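Local coordinates for putative branched-chain amino acid ABC transporter, periplasmic branched-chain amino acid-binding protein (Pseudomonas protegens Pf-5, PDB 4RU0) that probably binds branched-chain amino acids or related small solutes in the periplasm and delivers them to an ABC transporter, at residues L120-E125 and K434-V439; T139-G144 and P148-V153; G193-G198 and D426-A431; G361-N366 and V439-N444; C388-G393 and A416-L421. All coordinates share one frame; numbering follows the deposited sequence.

Helix 114-126 opens interaction 1, whose loop closes only at the end of helix 418-435. Interaction 2 comes next and is local, folding the loop after strand 131-132 against strand 150-151 well within that span. Interaction 3 starts at 193-198 and closes on the middle of helix 418-435, also within the span of interaction 1. Interaction 4 starts at 361-366 and closes on the C-terminal tail, so it crosses interactions 1 and 3; with interaction 1 it shares V439. Interaction 5, from 388-393 to 416-421, lies inside the spans of 1, 3 and 4. Interactions 5, 3 and 1 use the start, middle and end of helix 418-435 in turn, and the C388-C443 disulfide joins interactions 4 and 5.

Interaction 1 (L120-E125 and K434-V439); sequences LSERAE and KEKRLV
E122 OE2 meets the far end of K436, with NZ 3.9 Å away and the carbons CE and CD both at about 4.0 Å. At that length the pair is a long salt bridge, held by charge. The two side chains cross at about a right angle: E122 runs out extended from helix 114-126, whereas K436 bends at chi2 (-59°), bringing its ammonium group back toward the carboxylate. One helical turn on, E125 has CG anti to the backbone N (chi1 -179°), which sends its chain out toward L438. There OE2 comes within 4.1 Å of L438 CD2 as the two side chains slide past each other in opposite directions. Both contacts lie at the surface, where solvent probably weakens the ion pair, and a glycerol sits close to K436. Through its other contacts helix 114-126 joins the body of the fold: S121 OG bonds to N150 ND2, and L120 and A124 pack on L131. The partner segment is the end of helix 418-435, where R437 takes up a positive phi of 53° and turns the chain into the C-terminal tail. This helix end is a Schellman motif, and the tail leaving it faces helix 114-126.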
# COMPACT_ATOMS: atom_id res chain seq x y z
N LEU A 120 14.61 3.65 -8.94
CA LEU A 120 14.54 2.68 -10.04
C LEU A 120 13.60 3.09 -11.17
O LEU A 120 13.62 2.49 -12.24
CB LEU A 120 14.09 1.32 -9.50
CG LEU A 120 15.09 0.47 -8.73
CD1 LEU A 120 14.38 -0.77 -8.20
CD2 LEU A 120 16.25 0.08 -9.63
N SER A 121 12.77 4.10 -10.92
CA SER A 121 11.69 4.46 -11.83
C SER A 121 12.13 4.70 -13.27
O SER A 121 11.52 4.18 -14.21
CB SER A 121 10.99 5.72 -11.31
OG SER A 121 9.97 6.14 -12.20
N GLU A 122 13.19 5.47 -13.46
CA GLU A 122 13.59 5.85 -14.81
C GLU A 122 14.21 4.68 -15.56
O GLU A 122 13.94 4.48 -16.74
CB GLU A 122 14.56 7.04 -14.76
CG GLU A 122 13.93 8.27 -14.10
CD GLU A 122 14.85 9.48 -14.07
OE1 GLU A 122 15.74 9.54 -13.20
OE2 GLU A 122 14.66 10.39 -14.91
N ARG A 123 15.03 3.88 -14.88
CA ARG A 123 15.69 2.79 -15.58
C ARG A 123 14.75 1.60 -15.74
O ARG A 123 14.96 0.75 -16.60
CB ARG A 123 16.99 2.39 -14.88
CG ARG A 123 16.87 1.51 -13.66
CD ARG A 123 18.26 1.03 -13.22
NE ARG A 123 19.08 2.09 -12.63
CZ ARG A 123 20.32 1.90 -12.17
NH1 ARG A 123 20.89 0.71 -12.23
NH2 ARG A 123 20.99 2.91 -11.64
N ALA A 124 13.69 1.57 -14.94
CA ALA A 124 12.65 0.55 -15.11
C ALA A 124 11.88 0.78 -16.41
O ALA A 124 11.48 -0.16 -17.08
CB ALA A 124 11.70 0.55 -13.93
N GLU A 125 11.66 2.05 -16.75
CA GLU A 125 10.99 2.41 -17.99
C GLU A 125 11.83 1.99 -19.20
O GLU A 125 11.30 1.42 -20.16
CB GLU A 125 10.70 3.91 -18.04
CG GLU A 125 9.96 4.36 -19.29
CD GLU A 125 9.26 5.70 -19.11
OE1 GLU A 125 9.07 6.13 -17.95
OE2 GLU A 125 8.88 6.32 -20.13
N LYS A 434 6.96 17.25 -18.77
CA LYS A 434 7.61 18.43 -19.31
C LYS A 434 9.06 18.49 -18.85
O LYS A 434 9.97 18.69 -19.66
CB LYS A 434 6.85 19.69 -18.88
CG LYS A 434 7.54 20.99 -19.26
CD LYS A 434 6.65 22.19 -18.92
CE LYS A 434 7.44 23.49 -18.94
NZ LYS A 434 8.23 23.65 -20.19
N GLU A 435 9.26 18.30 -17.55
CA GLU A 435 10.60 18.37 -16.96
C GLU A 435 11.53 17.30 -17.53
O GLU A 435 12.67 17.58 -17.88
CB GLU A 435 10.51 18.24 -15.44
CG GLU A 435 11.84 18.42 -14.72
CD GLU A 435 11.75 18.11 -13.23
OE1 GLU A 435 10.62 17.89 -12.72
OE2 GLU A 435 12.81 18.07 -12.57
N LYS A 436 11.04 16.07 -17.61
CA LYS A 436 11.86 14.96 -18.10
C LYS A 436 11.84 14.86 -19.61
O LYS A 436 12.50 14.00 -20.19
CB LYS A 436 11.38 13.64 -17.50
CG LYS A 436 11.36 13.62 -15.98
CD LYS A 436 12.73 13.89 -15.39
CE LYS A 436 12.73 13.68 -13.88
NZ LYS A 436 14.09 13.87 -13.30
N ARG A 437 11.08 15.76 -20.24
CA ARG A 437 10.89 15.77 -21.69
C ARG A 437 10.45 14.41 -22.22
O ARG A 437 11.10 13.81 -23.07
CB ARG A 437 12.17 16.25 -22.38
CG ARG A 437 12.34 17.77 -22.28
CD ARG A 437 13.71 18.23 -22.75
NE ARG A 437 14.72 18.10 -21.70
CZ ARG A 437 16.00 17.86 -21.93
NH1 ARG A 437 16.44 17.72 -23.18
NH2 ARG A 437 16.85 17.76 -20.92
N LEU A 438 9.33 13.93 -21.69
CA LEU A 438 8.72 12.68 -22.13
C LEU A 438 7.51 12.94 -23.02
O LEU A 438 6.75 13.88 -22.79
CB LEU A 438 8.29 11.85 -20.93
CG LEU A 438 9.40 11.30 -20.04
CD1 LEU A 438 8.81 10.84 -18.71
CD2 LEU A 438 10.10 10.15 -20.74
N VAL A 439 7.34 12.10 -24.03
CA VAL A 439 6.14 12.15 -24.85
C VAL A 439 5.08 11.22 -24.27
O VAL A 439 5.26 10.00 -24.26
CB VAL A 439 6.41 11.75 -26.31
CG1 VAL A 439 5.12 11.83 -27.11
CG2 VAL A 439 7.49 12.64 -26.91

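Interaction 2 (T139-G144 and P148-V153); sequences TEATDG and PYNFPV
A141 and P152 make the apolar part of this contact, with A141 CB lying 3.8 Å from P152 CD. The same methyl meets the side chain of N150, whose OD1 is 3.7 Å from A141 CB; N150 CG is anti to the backbone N (chi1 -161°), which lays the amide alongside it. The proline ring also covers backbone: its CD is 3.5 Å from A141 O, and its CG approaches T142 N. With an alanine here, CG and CD would be missing, and the A141-T142 peptide would probably face a gap and lose the surface that holds it in place. Where the chain reverses, P148 CA makes a CA-H...O contact with G144 O at 3.6 Å. The hydrogen bonds among the two segments are internal to each: T139 O accepts from T142 N and from T142 OG1, the latter at 2.7 Å and in the carbonyl plane, which ties down the 3-10 turn, and V153 N gives a weak bond to F151 O round P152. H391 lies across both segments, its backbone bonded to T142 and its ND1 to N150 O. The chain thus doubles back from a 3-10 turn to a short strand that ends in an inverse gamma turn centred on P152.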
# COMPACT_ATOMS: atom_id res chain seq x y z
N THR A 139 2.74 9.40 -6.65
CA THR A 139 1.30 9.51 -6.87
C THR A 139 1.00 9.89 -8.33
O THR A 139 0.02 9.43 -8.90
CB THR A 139 0.64 10.55 -5.92
OG1 THR A 139 1.22 11.84 -6.12
CG2 THR A 139 0.84 10.14 -4.46
N GLU A 140 1.87 10.70 -8.94
CA GLU A 140 1.65 11.10 -10.32
C GLU A 140 1.80 9.92 -11.29
O GLU A 140 1.42 10.02 -12.45
CB GLU A 140 2.60 12.24 -10.72
CG GLU A 140 4.08 11.89 -10.71
CD GLU A 140 4.70 12.02 -9.34
OE1 GLU A 140 3.95 12.30 -8.38
OE2 GLU A 140 5.94 11.85 -9.22
N ALA A 141 2.33 8.80 -10.81
CA ALA A 141 2.44 7.61 -11.65
C ALA A 141 1.08 6.94 -11.80
O ALA A 141 0.96 5.90 -12.45
CB ALA A 141 3.46 6.64 -11.08
N THR A 142 0.05 7.54 -11.21
CA THR A 142 -1.32 7.13 -11.49
C THR A 142 -1.60 7.30 -12.98
O THR A 142 -2.27 6.47 -13.60
CB THR A 142 -2.34 7.95 -10.67
OG1 THR A 142 -2.06 7.83 -9.27
CG2 THR A 142 -3.76 7.45 -10.93
N ASP A 143 -1.06 8.38 -13.55
CA ASP A 143 -1.19 8.65 -14.98
C ASP A 143 -0.18 7.82 -15.76
O ASP A 143 0.96 8.24 -15.98
CB ASP A 143 -0.99 10.14 -15.26
CG ASP A 143 -1.38 10.54 -16.68
OD1 ASP A 143 -1.53 9.66 -17.56
OD2 ASP A 143 -1.53 11.76 -16.93
N GLY A 144 -0.61 6.64 -16.20
CA GLY A 144 0.27 5.75 -16.93
C GLY A 144 0.64 6.22 -18.33
O GLY A 144 1.42 5.55 -19.01
N PRO A 148 4.61 4.72 -17.97
CA PRO A 148 4.24 3.43 -18.57
C PRO A 148 4.56 2.23 -17.68
O PRO A 148 3.77 1.29 -17.64
CB PRO A 148 5.09 3.38 -19.85
CG PRO A 148 5.46 4.79 -20.12
CD PRO A 148 5.57 5.46 -18.80
N TYR A 149 5.69 2.26 -16.97
CA TYR A 149 6.13 1.10 -16.21
C TYR A 149 6.23 1.35 -14.70
O TYR A 149 6.97 0.66 -14.00
CB TYR A 149 7.46 0.60 -16.77
CG TYR A 149 7.29 0.01 -18.15
CD1 TYR A 149 7.43 0.79 -19.29
CD2 TYR A 149 6.92 -1.33 -18.30
CE1 TYR A 149 7.24 0.25 -20.54
CE2 TYR A 149 6.74 -1.87 -19.56
CZ TYR A 149 6.89 -1.08 -20.67
OH TYR A 149 6.71 -1.63 -21.92
N ASN A 150 5.47 2.32 -14.21
CA ASN A 150 5.40 2.59 -12.78
C ASN A 150 3.95 2.49 -12.29
O ASN A 150 3.08 3.20 -12.78
CB ASN A 150 5.98 3.97 -12.47
CG ASN A 150 6.35 4.14 -11.01
OD1 ASN A 150 5.61 3.74 -10.11
ND2 ASN A 150 7.51 4.73 -10.76
N PHE A 151 3.70 1.60 -11.32
CA PHE A 151 2.34 1.32 -10.87
C PHE A 151 2.15 1.48 -9.36
O PHE A 151 2.38 0.54 -8.60
CB PHE A 151 1.93 -0.10 -11.27
CG PHE A 151 1.76 -0.30 -12.75
CD1 PHE A 151 0.50 -0.28 -13.33
CD2 PHE A 151 2.86 -0.51 -13.57
CE1 PHE A 151 0.34 -0.48 -14.69
CE2 PHE A 151 2.71 -0.70 -14.94
CZ PHE A 151 1.44 -0.69 -15.50
N PRO A 152 1.68 2.63 -8.91
CA PRO A 152 1.37 2.80 -7.50
C PRO A 152 -0.03 2.24 -7.22
O PRO A 152 -0.99 2.96 -7.08
CB PRO A 152 1.38 4.30 -7.34
CG PRO A 152 0.89 4.80 -8.62
CD PRO A 152 1.34 3.84 -9.68
N VAL A 153 -0.11 0.93 -7.17
CA VAL A 153 -1.36 0.20 -7.16
C VAL A 153 -2.22 0.27 -5.90
O VAL A 153 -1.72 0.26 -4.78
CB VAL A 153 -1.17 -1.28 -7.52
CG1 VAL A 153 -2.45 -1.83 -8.10
CG2 VAL A 153 -0.07 -1.43 -8.54

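Interaction 3 (G193-G198 and D426-A431); sequences GRETLG and DEKAAA
K428 leaves helix 418-435 with CG anti to the backbone N (chi1 -165°) and stays extended to its tip, while E195 bends at chi2 (-51°) to bring its carboxylate up to meet it. E195 sits inside a type I beta turn, R194 to L197, which links helix 191-194 to helix 197-207; L197 N bonds back to R194 O at 3.1 Å to close it. In this periplasmic binding protein fold, the contact therefore joins the turn between two helices to the long C-terminal helix. It is a single salt bridge, made by a chain that spans the distance between the backbones. Its component hydrogen bonds are weak, and both ends have further partners. T139 OG1 bonds to E195 OE1, and Y158 OH bonds to K428 NZ, so the ion pair is set between the loop after strand 131-132 and helix 157-172. The side chain of K428 also touches those of T139 and E140. The bound pentaoxaheptadecane lies about 9 Å from the E195 side chain, so it is not in contact with it. At the tip the ammonium group is shared evenly: K428 NZ is 3.3 Å from E195 OE1 and 3.3 Å from E195 OE2.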
# COMPACT_ATOMS: atom_id res chain seq x y z
N GLY A 193 5.13 12.66 4.12
CA GLY A 193 4.21 13.42 4.95
C GLY A 193 3.58 14.61 4.22
O GLY A 193 2.45 15.00 4.51
N ARG A 194 4.32 15.17 3.27
CA ARG A 194 3.87 16.33 2.53
C ARG A 194 2.94 15.98 1.36
O ARG A 194 2.32 16.88 0.78
CB ARG A 194 5.08 17.13 2.02
CG ARG A 194 5.95 17.75 3.11
CD ARG A 194 7.16 18.43 2.48
NE ARG A 194 8.14 18.86 3.48
CZ ARG A 194 9.05 19.81 3.28
NH1 ARG A 194 9.12 20.43 2.10
NH2 ARG A 194 9.90 20.14 4.25
N GLU A 195 2.84 14.70 1.02
CA GLU A 195 2.09 14.27 -0.16
C GLU A 195 0.62 14.66 -0.09
O GLU A 195 0.01 14.94 -1.12
CB GLU A 195 2.18 12.75 -0.38
CG GLU A 195 3.28 12.30 -1.32
CD GLU A 195 3.27 13.04 -2.66
OE1 GLU A 195 2.39 12.75 -3.51
OE2 GLU A 195 4.14 13.90 -2.86
N THR A 196 0.06 14.69 1.11
CA THR A 196 -1.37 14.94 1.27
C THR A 196 -1.70 16.43 1.35
O THR A 196 -2.87 16.78 1.52
CB THR A 196 -1.94 14.23 2.51
OG1 THR A 196 -1.09 14.44 3.64
CG2 THR A 196 -2.09 12.74 2.26
N LEU A 197 -0.70 17.29 1.24
CA LEU A 197 -0.93 18.74 1.30
C LEU A 197 -1.86 19.21 0.19
O LEU A 197 -2.85 19.89 0.45
CB LEU A 197 0.40 19.50 1.21
CG LEU A 197 1.23 19.46 2.49
CD1 LEU A 197 2.62 20.03 2.24
CD2 LEU A 197 0.54 20.20 3.63
N GLY A 198 -1.54 18.85 -1.05
CA GLY A 198 -2.38 19.18 -2.19
C GLY A 198 -3.84 18.75 -2.06
O GLY A 198 -4.74 19.60 -2.05
N ASP A 426 -3.32 14.88 -13.06
CA ASP A 426 -3.00 15.27 -14.43
C ASP A 426 -1.95 16.37 -14.47
O ASP A 426 -0.99 16.31 -15.24
CB ASP A 426 -4.26 15.73 -15.18
CG ASP A 426 -5.19 14.57 -15.53
OD1 ASP A 426 -4.71 13.42 -15.60
OD2 ASP A 426 -6.39 14.82 -15.75
N GLU A 427 -2.13 17.38 -13.61
CA GLU A 427 -1.19 18.49 -13.53
C GLU A 427 0.22 18.03 -13.15
O GLU A 427 1.20 18.39 -13.80
CB GLU A 427 -1.67 19.52 -12.51
CG GLU A 427 -0.66 20.64 -12.27
CD GLU A 427 -0.61 21.08 -10.82
OE1 GLU A 427 -1.65 21.52 -10.29
OE2 GLU A 427 0.48 20.98 -10.22
N LYS A 428 0.30 17.24 -12.09
CA LYS A 428 1.57 16.78 -11.56
C LYS A 428 2.32 15.91 -12.57
O LYS A 428 3.52 16.06 -12.77
CB LYS A 428 1.34 16.03 -10.25
CG LYS A 428 2.59 15.80 -9.41
CD LYS A 428 2.21 15.44 -7.98
CE LYS A 428 3.44 15.29 -7.08
NZ LYS A 428 3.03 15.17 -5.65
N ALA A 429 1.60 15.00 -13.22
CA ALA A 429 2.19 14.11 -14.22
C ALA A 429 2.65 14.87 -15.46
O ALA A 429 3.60 14.46 -16.13
CB ALA A 429 1.21 13.02 -14.61
N ALA A 430 1.97 15.97 -15.77
CA ALA A 430 2.30 16.75 -16.96
C ALA A 430 3.54 17.58 -16.72
O ALA A 430 4.40 17.71 -17.59
CB ALA A 430 1.13 17.64 -17.36
N ALA A 431 3.63 18.15 -15.52
CA ALA A 431 4.83 18.89 -15.11
C ALA A 431 6.05 17.98 -15.20
O ALA A 431 7.10 18.38 -15.70
CB ALA A 431 4.67 19.43 -13.70

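Interaction 4 (G361-N366 and V439-N444); sequences GLEHLN and VPRTCN
R441 and E363 bury nearly equal surface and between them make the whole contact. Their side chains come from opposite directions, E363 from the last turn of helix 355-363 and R441 from the C-terminal tail. E363 is extended beyond CG. R441 instead bends at chi3 (-80°), which turns its guanidinium group to present an edge to the carboxylate. The two flat groups are 14° from coplanar, with E363 CD lying in the guanidinium plane beyond the NH2 side. R441 NH2 donates to E363 OE2 in a salt bridge modelled at 2.3 Å. That is very short for such a bond, and the N-H...O angle of 130° is bent, so the exact length deserves little weight, though the pairing is plain. The second oxygen, E363 OE1, is farther off, 3.3 Å from R441 NH2 and 3.6 Å from R441 NH1, so the meeting is lopsided and not an even two-pronged one. E363 OE2 also receives a hydrogen bond from H391 NE2, and R441 NH2 gives another to G144 O, while a glycerol binds R441 NH1. The disulfide between C443 and C388 fastens the tail close by, and the side chains of both E363 and R441 touch C388. E363 is buried, and its carboxylate is matched by a guanidinium and steadied by a histidine. The positive charge of R441 would probably favour the ionised form of this acid, and the ion pair ties the end of helix 355-363 to the last residues of the chain.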
# COMPACT_ATOMS: atom_id res chain seq x y z
N GLY A 361 -0.90 -6.68 -18.72
CA GLY A 361 -1.76 -7.36 -17.77
C GLY A 361 -2.22 -6.41 -16.68
O GLY A 361 -3.41 -6.33 -16.37
N LEU A 362 -1.26 -5.70 -16.09
CA LEU A 362 -1.55 -4.70 -15.07
C LEU A 362 -2.58 -3.69 -15.55
O LEU A 362 -3.55 -3.41 -14.85
CB LEU A 362 -0.28 -3.98 -14.64
CG LEU A 362 0.64 -4.76 -13.70
CD1 LEU A 362 2.02 -4.17 -13.71
CD2 LEU A 362 0.06 -4.76 -12.29
N GLU A 363 -2.39 -3.17 -16.76
CA GLU A 363 -3.28 -2.13 -17.29
C GLU A 363 -4.66 -2.67 -17.66
O GLU A 363 -5.58 -1.90 -17.93
CB GLU A 363 -2.63 -1.44 -18.50
CG GLU A 363 -1.36 -0.67 -18.15
CD GLU A 363 -0.90 0.28 -19.24
OE1 GLU A 363 -1.08 -0.03 -20.43
OE2 GLU A 363 -0.36 1.36 -18.89
N HIS A 364 -4.80 -3.99 -17.66
CA HIS A 364 -6.10 -4.59 -17.97
C HIS A 364 -6.66 -5.36 -16.78
O HIS A 364 -7.58 -6.16 -16.94
CB HIS A 364 -5.99 -5.49 -19.19
CG HIS A 364 -5.86 -4.74 -20.48
ND1 HIS A 364 -4.67 -4.18 -20.90
CD2 HIS A 364 -6.78 -4.42 -21.42
CE1 HIS A 364 -4.86 -3.56 -22.05
NE2 HIS A 364 -6.13 -3.70 -22.39
N LEU A 365 -6.11 -5.12 -15.60
CA LEU A 365 -6.63 -5.73 -14.39
C LEU A 365 -8.09 -5.35 -14.18
O LEU A 365 -8.45 -4.18 -14.27
CB LEU A 365 -5.81 -5.31 -13.17
CG LEU A 365 -4.73 -6.27 -12.71
CD1 LEU A 365 -4.09 -5.77 -11.42
CD2 LEU A 365 -5.31 -7.66 -12.51
N ASN A 366 -8.92 -6.35 -13.93
CA ASN A 366 -10.32 -6.13 -13.63
C ASN A 366 -10.78 -7.14 -12.59
O ASN A 366 -11.34 -8.19 -12.93
CB ASN A 366 -11.18 -6.22 -14.89
CG ASN A 366 -12.58 -5.67 -14.68
OD1 ASN A 366 -13.18 -5.83 -13.61
ND2 ASN A 366 -13.12 -5.02 -15.71
N VAL A 439 7.34 12.10 -24.03
CA VAL A 439 6.14 12.15 -24.85
C VAL A 439 5.08 11.22 -24.27
O VAL A 439 5.26 10.00 -24.26
CB VAL A 439 6.41 11.75 -26.31
CG1 VAL A 439 5.12 11.83 -27.11
CG2 VAL A 439 7.49 12.64 -26.91
N PRO A 440 3.98 11.79 -23.78
CA PRO A 440 2.93 10.97 -23.16
C PRO A 440 2.28 10.01 -24.15
O PRO A 440 2.06 10.38 -25.30
CB PRO A 440 1.92 12.02 -22.66
CG PRO A 440 2.70 13.29 -22.55
CD PRO A 440 3.69 13.23 -23.68
N ARG A 441 2.08 8.78 -23.73
CA ARG A 441 1.38 7.81 -24.53
C ARG A 441 0.00 8.32 -24.78
O ARG A 441 -0.62 8.90 -23.91
CB ARG A 441 1.25 6.51 -23.78
CG ARG A 441 2.54 5.82 -23.48
CD ARG A 441 2.28 4.36 -23.29
NE ARG A 441 1.77 4.06 -21.97
CZ ARG A 441 0.99 3.03 -21.68
NH1 ARG A 441 0.64 2.20 -22.63
NH2 ARG A 441 0.58 2.82 -20.45
N THR A 442 -0.50 8.09 -25.98
CA THR A 442 -1.84 8.50 -26.29
C THR A 442 -2.66 7.28 -26.06
O THR A 442 -2.46 6.26 -26.68
CB THR A 442 -1.95 8.93 -27.73
OG1 THR A 442 -1.58 7.84 -28.56
CG2 THR A 442 -1.02 10.08 -27.99
N CYS A 443 -3.56 7.36 -25.11
CA CYS A 443 -4.57 6.36 -24.96
C CYS A 443 -5.95 6.99 -25.13
O CYS A 443 -6.96 6.33 -24.98
CB CYS A 443 -4.39 5.64 -23.63
SG CYS A 443 -2.70 5.05 -23.38
N ASN A 444 -5.96 8.28 -25.47
CA ASN A 444 -7.16 9.06 -25.74
C ASN A 444 -8.37 8.64 -24.93
O ASN A 444 -9.48 8.65 -25.44
CB ASN A 444 -7.48 9.02 -27.24
CG ASN A 444 -7.90 7.64 -27.71
OD1 ASN A 444 -8.48 6.86 -26.96
ND2 ASN A 444 -7.60 7.34 -28.97

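Interaction 5 (C388-G393 and A416-L421); sequences CRDHEG and ADRALL
R418 reaches from the first turn of helix 418-435 into the acidic loop formed by D390, E392 and G393. From CB, pointed toward that loop, the chain sets out with CG anti to the carbonyl carbon (chi1 -68°). A bend at chi3 (62°) then turns the guanidinium group toward D390, edge first. The side chain also touches S159 of helix 157-172. NE is the first atom to feel the other segment: E392 OE1 lies 3.9 Å from R418 NE, well out of the guanidinium plane, so this is a long ion pair of charges alone. E392 has firmer partners for its other oxygen, since OE2 accepts from S159 OG and T156 N. R418 NH1 passes 4.1 Å from G393 C. At the tip, R418 NH2 faces the carboxylate of D390 with D390 CG at the edge of the guanidinium and in its plane. The modelled approach of D390 OD2 to this nitrogen is too close to be physical, so the salt bridge is likely but its detail is doubtful. The backbone just after D390 holds its carboxylate: D390 OD1 accepts from E392 N at 3.0 Å and from G393 N at 3.1 Å, both from the same face of the carboxylate plane. On the helix side, D417 holds the N-cap just before R418, where its OD1 takes a weak bond from L420 N. A buried salt-bridge network of D390, E392 and R418 thus joins the helix start to a loop shaped as an Asx turn and Asx motif.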
# COMPACT_ATOMS: atom_id res chain seq x y z
N CYS A 388 -4.59 2.22 -18.90
CA CYS A 388 -3.40 2.97 -19.26
C CYS A 388 -3.42 4.35 -18.60
O CYS A 388 -2.39 4.90 -18.24
CB CYS A 388 -3.29 3.11 -20.78
SG CYS A 388 -2.17 4.41 -21.33
N ARG A 389 -4.62 4.88 -18.43
CA ARG A 389 -4.83 6.19 -17.83
C ARG A 389 -4.77 6.14 -16.30
O ARG A 389 -4.54 7.16 -15.65
CB ARG A 389 -6.19 6.73 -18.29
CG ARG A 389 -6.38 8.22 -18.14
CD ARG A 389 -7.85 8.58 -18.30
NE ARG A 389 -8.66 8.01 -17.23
CZ ARG A 389 -9.09 8.69 -16.17
NH1 ARG A 389 -9.81 8.09 -15.23
NH2 ARG A 389 -8.79 9.98 -16.06
N ASP A 390 -4.95 4.95 -15.74
CA ASP A 390 -5.07 4.80 -14.29
C ASP A 390 -4.30 3.60 -13.74
O ASP A 390 -4.80 2.48 -13.73
CB ASP A 390 -6.55 4.67 -13.90
CG ASP A 390 -6.75 4.40 -12.41
OD1 ASP A 390 -5.88 4.80 -11.61
OD2 ASP A 390 -7.77 3.79 -12.05
N HIS A 391 -3.10 3.86 -13.25
CA HIS A 391 -2.25 2.81 -12.70
C HIS A 391 -2.50 2.57 -11.21
O HIS A 391 -1.77 1.81 -10.56
CB HIS A 391 -0.78 3.14 -12.95
CG HIS A 391 -0.33 2.87 -14.36
ND1 HIS A 391 1.00 2.92 -14.73
CD2 HIS A 391 -1.03 2.55 -15.47
CE1 HIS A 391 1.10 2.63 -16.02
NE2 HIS A 391 -0.12 2.41 -16.49
N GLU A 392 -3.53 3.21 -10.67
CA GLU A 392 -3.92 2.98 -9.28
C GLU A 392 -5.01 1.92 -9.23
O GLU A 392 -4.84 0.86 -8.62
CB GLU A 392 -4.41 4.27 -8.61
CG GLU A 392 -4.71 4.08 -7.13
CD GLU A 392 -5.32 5.32 -6.48
OE1 GLU A 392 -5.78 6.22 -7.21
OE2 GLU A 392 -5.35 5.38 -5.23
N GLY A 393 -6.13 2.21 -9.88
CA GLY A 393 -7.19 1.23 -10.08
C GLY A 393 -8.01 0.85 -8.87
O GLY A 393 -8.88 -0.03 -8.98
N ALA A 416 -12.61 6.54 -2.50
CA ALA A 416 -12.15 7.92 -2.68
C ALA A 416 -12.87 8.59 -3.84
O ALA A 416 -13.35 7.91 -4.75
CB ALA A 416 -10.66 7.96 -2.92
N ASP A 417 -12.93 9.91 -3.81
CA ASP A 417 -13.46 10.67 -4.93
C ASP A 417 -12.33 10.96 -5.91
O ASP A 417 -11.81 12.08 -5.98
CB ASP A 417 -14.11 11.97 -4.46
CG ASP A 417 -14.98 12.61 -5.53
OD1 ASP A 417 -15.01 12.10 -6.67
OD2 ASP A 417 -15.62 13.64 -5.23
N ARG A 418 -11.94 9.94 -6.66
CA ARG A 418 -10.77 10.04 -7.51
C ARG A 418 -11.00 11.00 -8.68
O ARG A 418 -10.06 11.62 -9.17
CB ARG A 418 -10.37 8.66 -8.02
CG ARG A 418 -9.86 7.75 -6.92
CD ARG A 418 -10.13 6.30 -7.23
NE ARG A 418 -9.45 5.89 -8.44
CZ ARG A 418 -9.73 4.79 -9.13
NH1 ARG A 418 -10.70 3.97 -8.72
NH2 ARG A 418 -9.05 4.51 -10.23
N ALA A 419 -12.24 11.12 -9.12
CA ALA A 419 -12.59 12.05 -10.19
C ALA A 419 -12.29 13.48 -9.74
O ALA A 419 -11.77 14.29 -10.51
CB ALA A 419 -14.05 11.91 -10.58
N LEU A 420 -12.62 13.78 -8.49
CA LEU A 420 -12.40 15.10 -7.93
C LEU A 420 -10.91 15.46 -7.86
O LEU A 420 -10.53 16.61 -8.10
CB LEU A 420 -13.02 15.17 -6.53
CG LEU A 420 -12.84 16.47 -5.74
CD1 LEU A 420 -13.39 17.64 -6.54
CD2 LEU A 420 -13.54 16.34 -4.40
N LEU A 421 -10.07 14.47 -7.55
CA LEU A 421 -8.63 14.69 -7.40
C LEU A 421 -7.85 14.64 -8.71
O LEU A 421 -6.72 15.11 -8.77
CB LEU A 421 -8.04 13.65 -6.45
CG LEU A 421 -8.59 13.59 -5.03
CD1 LEU A 421 -8.07 12.33 -4.35
CD2 LEU A 421 -8.20 14.83 -4.26